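Local structure of ketosynthase (Streptomyces sp. MSC090213JE08, 6KXD) at residues B[57-62]-B[208-213]; B[64-69]-B[229-234]; B[118-123]-B[173-178]. The protein probably serves as the chain length factor, the partner of the ketosynthase subunit, in the highly reducing type II polyketide synthase that makes ishigamide. One frame throughout, in Å; residues are numbered along the deposited sequence.

Interaction 1 (B[57-62]-B[208-213]); sequences GPLPSS and FSAAHA
Ala213 N donates to Ser209 O at 2.9 Å in the first turn of helix 210-219, and the methyl of the same alanine meets Leu59 and Pro60 of the loop 57-62. Ser209 is the N-cap of this helix. Its OG accepts from His212 N at 3.0 Å, with an N-H...O angle of 163°. No hydrogen bond crosses between 57-62 and 208-213, so the contact itself is apolar.

Leu59 carries most of it. Its CG stands beside the backbone N and anti to the carbonyl carbon (chi1 -68°), and this turns the end of the side chain toward Phe208 and the first turn of the helix. CD2 lies 3.6 Å from Ala210 CA and 3.9 Å from Ala213 CB. It therefore rests on two alanines that are three residues apart on the helix. CD1 meets the edge of the Phe208 ring near its plane, 4.1 Å from CZ. Leu59 and Phe208 approach from opposite directions. An alanine in place of Leu59 would probably leave a gap over Ala210 and Ala213 and take one neighbour from the edge of the Phe208 ring.

Pro60 extends the contact along the helix. Its CG comes within 3.4 Å of Ala213 O, and its CD packs on Ala213 CB at 3.9 Å. Its ring also touches Trp214 and His217 further along. Trp214 NE1 bonds to Pro58 O, which ties the loop to the helix by a polar link just outside the segment.

The contact joins the irregular loop between strands 50-51 and 63-65 to the start of helix 210-219. The small alanines probably allow the close approach. The chemistry is consistent with a loop held by apolar packing, supplemented by the Trp214 bond.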
# COMPACT_ATOMS: atom_id res chain seq x y z
N GLY B 57 8.22 -27.50 7.84
CA GLY B 57 7.43 -28.55 7.23
C GLY B 57 7.83 -28.75 5.78
O GLY B 57 8.81 -28.15 5.34
N PRO B 58 7.11 -29.57 4.99
CA PRO B 58 7.49 -29.82 3.60
C PRO B 58 7.53 -28.49 2.83
O PRO B 58 6.74 -27.61 3.13
CB PRO B 58 6.40 -30.78 3.07
CG PRO B 58 5.24 -30.66 4.06
CD PRO B 58 5.87 -30.27 5.38
N LEU B 59 8.50 -28.36 1.91
CA LEU B 59 8.68 -27.19 1.04
C LEU B 59 8.89 -27.68 -0.38
O LEU B 59 9.34 -28.80 -0.59
CB LEU B 59 9.89 -26.38 1.49
CG LEU B 59 9.77 -25.67 2.84
CD1 LEU B 59 11.14 -25.20 3.29
CD2 LEU B 59 8.79 -24.52 2.78
N PRO B 60 8.64 -26.82 -1.40
CA PRO B 60 8.84 -27.22 -2.79
C PRO B 60 10.32 -27.43 -3.13
O PRO B 60 10.63 -28.03 -4.13
CB PRO B 60 8.28 -26.06 -3.64
CG PRO B 60 7.84 -24.98 -2.67
CD PRO B 60 8.16 -25.45 -1.26
N SER B 61 11.19 -26.86 -2.30
CA SER B 61 12.60 -26.99 -2.40
C SER B 61 13.19 -26.97 -0.99
O SER B 61 12.68 -26.27 -0.10
CB SER B 61 13.19 -25.89 -3.23
OG SER B 61 14.61 -25.97 -3.18
N SER B 62 14.29 -27.69 -0.82
CA SER B 62 14.92 -27.84 0.48
C SER B 62 15.88 -26.67 0.72
O SER B 62 16.24 -26.40 1.85
CB SER B 62 15.64 -29.16 0.59
OG SER B 62 16.56 -29.31 -0.48
N PHE B 208 10.46 -15.32 4.79
CA PHE B 208 10.38 -16.68 4.30
C PHE B 208 9.27 -17.40 5.08
O PHE B 208 9.13 -17.26 6.28
CB PHE B 208 11.72 -17.42 4.41
CG PHE B 208 11.59 -18.77 3.76
CD1 PHE B 208 11.78 -18.91 2.39
CD2 PHE B 208 11.12 -19.86 4.47
CE1 PHE B 208 11.57 -20.14 1.78
CE2 PHE B 208 10.89 -21.08 3.85
CZ PHE B 208 11.14 -21.22 2.51
N SER B 209 8.39 -18.10 4.36
CA SER B 209 7.33 -18.89 4.97
C SER B 209 7.03 -20.04 4.03
O SER B 209 7.20 -19.91 2.82
CB SER B 209 6.05 -18.14 5.24
OG SER B 209 5.38 -17.75 4.05
N ALA B 210 6.62 -21.18 4.61
CA ALA B 210 6.18 -22.32 3.78
C ALA B 210 5.04 -21.87 2.85
O ALA B 210 4.98 -22.26 1.67
CB ALA B 210 5.75 -23.48 4.68
N ALA B 211 4.18 -20.96 3.31
CA ALA B 211 3.10 -20.53 2.46
C ALA B 211 3.62 -19.82 1.20
O ALA B 211 3.29 -20.18 0.02
CB ALA B 211 2.13 -19.69 3.23
N HIS B 212 4.45 -18.81 1.44
CA HIS B 212 5.15 -18.08 0.38
C HIS B 212 5.86 -19.04 -0.57
O HIS B 212 5.70 -18.92 -1.79
CB HIS B 212 6.14 -17.10 1.01
CG HIS B 212 6.81 -16.25 -0.01
ND1 HIS B 212 8.17 -16.23 -0.14
CD2 HIS B 212 6.31 -15.46 -0.97
CE1 HIS B 212 8.48 -15.41 -1.13
NE2 HIS B 212 7.35 -14.94 -1.66
N ALA B 213 6.65 -19.96 -0.02
CA ALA B 213 7.42 -20.87 -0.84
C ALA B 213 6.47 -21.69 -1.73
O ALA B 213 6.70 -21.80 -2.92
CB ALA B 213 8.29 -21.77 -0.01

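Interaction 2 (B[64-69]-B[229-234]); sequences VCTVPG and LGEGCG
The carboxylate of Glu231 is clasped by Thr66 and Val67. Val67 CG2 lies over one face, 3.5 Å from OE2, and Thr66 CG2 lies over the opposite face, 3.7 Å from the same oxygen. Val67 N reaches OE2 at 2.8 Å on the anti lone pair, the one away from OE1, and the bond is nearly straight at 171°. This belongs to the thiolase-type fold of the ketoacyl synthase family, where strand 63-65 runs beside the start of strand 229-240. The two paths head the same way, 7° apart.

CG of Glu231 sits between its own backbone N and carbonyl carbon (chi1 62°). From there the chain extends across to Val67 rather than along its own strand. OE2 also forms a salt bridge with Arg86, while OE1 accepts from Phe208 N. The buried carboxylate thus has partners on both oxygens, and the arginine would be expected to favour its charged form. Leu90 of helix 86-99 packs on both Val67 and Glu231.

The backbones meet at Cys65. Its N donates to Leu229 O at 2.8 Å. A CB at Gly230 would lie close to Cys65 O, so the glycine probably eases the approach; its CA makes a CH...O contact with Cys65 O at 3.1 Å.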
# COMPACT_ATOMS: atom_id res chain seq x y z
N VAL B 64 17.08 -22.90 0.85
CA VAL B 64 16.49 -21.60 1.20
C VAL B 64 17.60 -20.63 1.63
O VAL B 64 18.63 -21.01 2.21
CB VAL B 64 15.40 -21.70 2.27
CG1 VAL B 64 14.21 -22.55 1.83
CG2 VAL B 64 15.93 -22.18 3.61
N CYS B 65 17.33 -19.34 1.41
CA CYS B 65 18.19 -18.31 1.86
C CYS B 65 17.48 -17.56 2.98
O CYS B 65 16.94 -16.46 2.78
CB CYS B 65 18.59 -17.37 0.73
SG CYS B 65 19.39 -18.23 -0.65
N THR B 66 17.46 -18.19 4.15
CA THR B 66 16.88 -17.60 5.33
C THR B 66 17.94 -16.73 6.00
O THR B 66 19.16 -16.86 5.76
CB THR B 66 16.36 -18.67 6.30
OG1 THR B 66 17.36 -19.67 6.33
CG2 THR B 66 15.02 -19.28 5.92
N VAL B 67 17.46 -15.86 6.88
CA VAL B 67 18.33 -15.10 7.75
C VAL B 67 18.92 -16.07 8.77
O VAL B 67 18.17 -16.63 9.54
CB VAL B 67 17.58 -13.96 8.47
CG1 VAL B 67 18.52 -13.14 9.30
CG2 VAL B 67 16.87 -13.04 7.50
N PRO B 68 20.24 -16.28 8.81
CA PRO B 68 20.84 -17.23 9.75
C PRO B 68 20.78 -16.64 11.17
O PRO B 68 20.99 -15.43 11.35
CB PRO B 68 22.28 -17.32 9.26
CG PRO B 68 22.55 -15.92 8.75
CD PRO B 68 21.26 -15.55 8.03
N GLY B 69 20.45 -17.49 12.14
CA GLY B 69 20.52 -17.13 13.55
C GLY B 69 19.41 -16.15 13.92
O GLY B 69 19.59 -15.32 14.80
N LEU B 229 14.50 -19.14 -2.69
CA LEU B 229 13.81 -17.99 -2.08
C LEU B 229 14.66 -17.50 -0.91
O LEU B 229 15.19 -18.28 -0.14
CB LEU B 229 12.43 -18.42 -1.60
CG LEU B 229 11.44 -18.74 -2.72
CD1 LEU B 229 10.15 -19.31 -2.16
CD2 LEU B 229 11.16 -17.49 -3.56
N GLY B 230 14.68 -16.18 -0.78
CA GLY B 230 15.35 -15.52 0.32
C GLY B 230 14.37 -14.64 1.06
O GLY B 230 13.15 -14.61 0.79
N GLU B 231 14.89 -13.94 2.05
CA GLU B 231 14.04 -13.14 2.85
C GLU B 231 14.87 -12.03 3.47
O GLU B 231 16.11 -12.10 3.56
CB GLU B 231 13.39 -13.98 3.94
CG GLU B 231 14.40 -14.58 4.89
CD GLU B 231 13.86 -15.14 6.20
OE1 GLU B 231 12.66 -14.97 6.46
OE2 GLU B 231 14.64 -15.74 6.96
N GLY B 232 14.15 -11.09 4.06
CA GLY B 232 14.72 -10.20 4.94
C GLY B 232 14.12 -8.83 4.79
O GLY B 232 13.02 -8.64 4.26
N CYS B 233 14.88 -7.83 5.24
CA CYS B 233 14.43 -6.45 5.17
C CYS B 233 15.64 -5.54 5.00
O CYS B 233 16.65 -5.68 5.67
CB CYS B 233 13.69 -6.05 6.45
SG CYS B 233 13.22 -4.30 6.56
N GLY B 234 15.50 -4.57 4.09
CA GLY B 234 16.43 -3.50 3.95
C GLY B 234 15.72 -2.20 4.18
O GLY B 234 14.57 -2.05 3.70

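Interaction 3 (B[118-123]-B[173-178]); sequences LGITMG and TVAGGR. With EDO (1,2-ethanediol), chain D.
Strands 114-119 and 171-174 run parallel, with Leu118 beside Thr173 and Gly119 beside Val174. Val174 bonds to Leu118 and Ile120, on either side of Gly119. Val174 N donates to Leu118 O at 2.8 Å. Val174 O then accepts from Ile120 N at 2.8 Å, a more bent bond of 143°. Past the strand ends the pairing goes on in the loops, where Gly177 N bonds to Ile120 O at 3.1 Å. CA-H...O contacts accompany these bonds, as from Gly119 CA to Val174 O.

The apolar part centres on Ile120 and Thr173, whose side chains cross at about a right angle. With CG2 anti to the backbone N (OG1 at chi1 -55°), the Thr173 methyl faces Ile120 and meets its CD1 at 3.7 Å. Ile120 CG1 also touches Ala175 CB.

A water bridges the two loops, donating to Thr121 O at 2.7 Å and accepting from Gly176 N at 2.9 Å.

Polar side chains act at the loop end. Thr121 OG1 lies 3.3 Å from Gly177 CA and is hydrogen-bonded to Glu206. Arg178 points away from 118-123. It forms a salt bridge with Asp327 and bonds to Val360 O, with a weak bond from NH1 to a 1,2-ethanediol probably left from crystallisation. Arg178 probably stands where ketosynthases have their nucleophilic cysteine, consistent with a chain length factor, which lacks that cysteine.

Strand 114-119 lies between strands 171-174 and 199-206. Helix 156-165 covers Leu118 and Thr173, helix 180-193 follows Arg178, and Thr164 and Thr167 of a neighbouring subunit pack on Val174 and Ile120.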
# COMPACT_ATOMS: atom_id res chain seq x y z
N LEU B 118 7.16 1.18 3.91
CA LEU B 118 7.66 -0.12 3.72
C LEU B 118 7.00 -0.77 2.50
O LEU B 118 5.80 -0.71 2.39
CB LEU B 118 7.38 -0.97 4.95
CG LEU B 118 8.08 -2.32 5.00
CD1 LEU B 118 9.60 -2.19 5.13
CD2 LEU B 118 7.55 -3.16 6.16
N GLY B 119 7.81 -1.33 1.61
CA GLY B 119 7.28 -2.15 0.50
C GLY B 119 7.19 -3.63 0.87
O GLY B 119 8.04 -4.23 1.58
N ILE B 120 6.14 -4.27 0.36
CA ILE B 120 5.85 -5.67 0.63
C ILE B 120 5.38 -6.29 -0.69
O ILE B 120 5.20 -5.56 -1.65
CB ILE B 120 4.76 -5.83 1.70
CG1 ILE B 120 3.45 -5.16 1.27
CG2 ILE B 120 5.27 -5.33 3.03
CD1 ILE B 120 2.24 -5.46 2.17
N THR B 121 5.21 -7.61 -0.67
CA THR B 121 4.56 -8.36 -1.75
C THR B 121 3.10 -8.55 -1.35
O THR B 121 2.15 -8.00 -1.95
CB THR B 121 5.28 -9.69 -2.01
OG1 THR B 121 6.64 -9.49 -2.35
CG2 THR B 121 4.63 -10.48 -3.12
N MET B 122 2.90 -9.27 -0.25
CA MET B 122 1.57 -9.51 0.20
C MET B 122 1.59 -9.79 1.69
O MET B 122 0.78 -10.54 2.20
CB MET B 122 0.99 -10.72 -0.56
CG MET B 122 -0.50 -10.84 -0.48
SD MET B 122 -1.35 -9.31 -0.74
CE MET B 122 -3.05 -9.81 -0.44
N GLY B 123 2.46 -9.09 2.41
CA GLY B 123 2.50 -9.22 3.86
C GLY B 123 2.95 -10.61 4.33
O GLY B 123 3.75 -11.32 3.69
N THR B 173 2.47 1.62 3.81
CA THR B 173 2.93 0.38 3.31
C THR B 173 2.49 0.32 1.86
O THR B 173 1.34 0.74 1.56
CB THR B 173 2.37 -0.82 4.08
OG1 THR B 173 2.70 -0.56 5.44
CG2 THR B 173 2.95 -2.15 3.66
N VAL B 174 3.39 -0.12 0.99
CA VAL B 174 3.09 -0.20 -0.42
C VAL B 174 3.45 -1.62 -0.83
O VAL B 174 4.30 -2.25 -0.29
CB VAL B 174 3.81 0.84 -1.30
CG1 VAL B 174 3.37 2.25 -0.95
CG2 VAL B 174 5.32 0.68 -1.25
N ALA B 175 2.70 -2.15 -1.79
CA ALA B 175 2.96 -3.47 -2.26
C ALA B 175 3.82 -3.33 -3.51
O ALA B 175 4.41 -2.32 -3.72
CB ALA B 175 1.66 -4.19 -2.53
N GLY B 176 3.86 -4.36 -4.36
CA GLY B 176 4.64 -4.24 -5.58
C GLY B 176 5.69 -5.30 -5.70
O GLY B 176 6.38 -5.39 -6.72
N GLY B 177 5.89 -6.11 -4.66
CA GLY B 177 6.85 -7.17 -4.75
C GLY B 177 8.26 -6.66 -5.00
O GLY B 177 8.77 -5.79 -4.28
N ARG B 178 8.95 -7.18 -6.02
CA ARG B 178 10.33 -6.81 -6.19
C ARG B 178 10.55 -5.31 -6.43
O ARG B 178 11.64 -4.81 -6.16
CB ARG B 178 10.94 -7.55 -7.37
CG ARG B 178 10.86 -9.05 -7.22
CD ARG B 178 12.04 -9.68 -7.93
NE ARG B 178 11.77 -11.09 -8.02
CZ ARG B 178 10.94 -11.64 -8.90
NH1 ARG B 178 10.42 -10.91 -9.89
NH2 ARG B 178 10.65 -12.93 -8.81
C1 EDO D . 8.33 -12.00 -13.98
O1 EDO D . 9.20 -11.95 -12.83
C2 EDO D . 7.76 -13.35 -14.42
O2 EDO D . 7.97 -13.36 -15.83
O HOH W 1 2.58 -6.98 -4.45

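Overall arrangement
Interactions 1 and 2 adjoin, with centres about 13 Å apart. Phe208 joins them: its backbone is a partner of Glu231, and its CZ is 3.4 Å from Val64 CG1. Ala213 CA also packs on Leu229 CD1 at 3.4 Å. Their segments alternate along the chain, 57-62 and 64-69 first, then 208-213 and 229-234. Interaction 3 touches neither. Its centre lies about 19 Å from that of interaction 1 and about 16 Å from that of interaction 2. Strand 199-206 bridges the gap, pairing with strands 114-119 and 229-240. Interaction 3 holds the probable counterpart of the ketosynthase active site and faces the neighbouring subunit, which touches neither other contact.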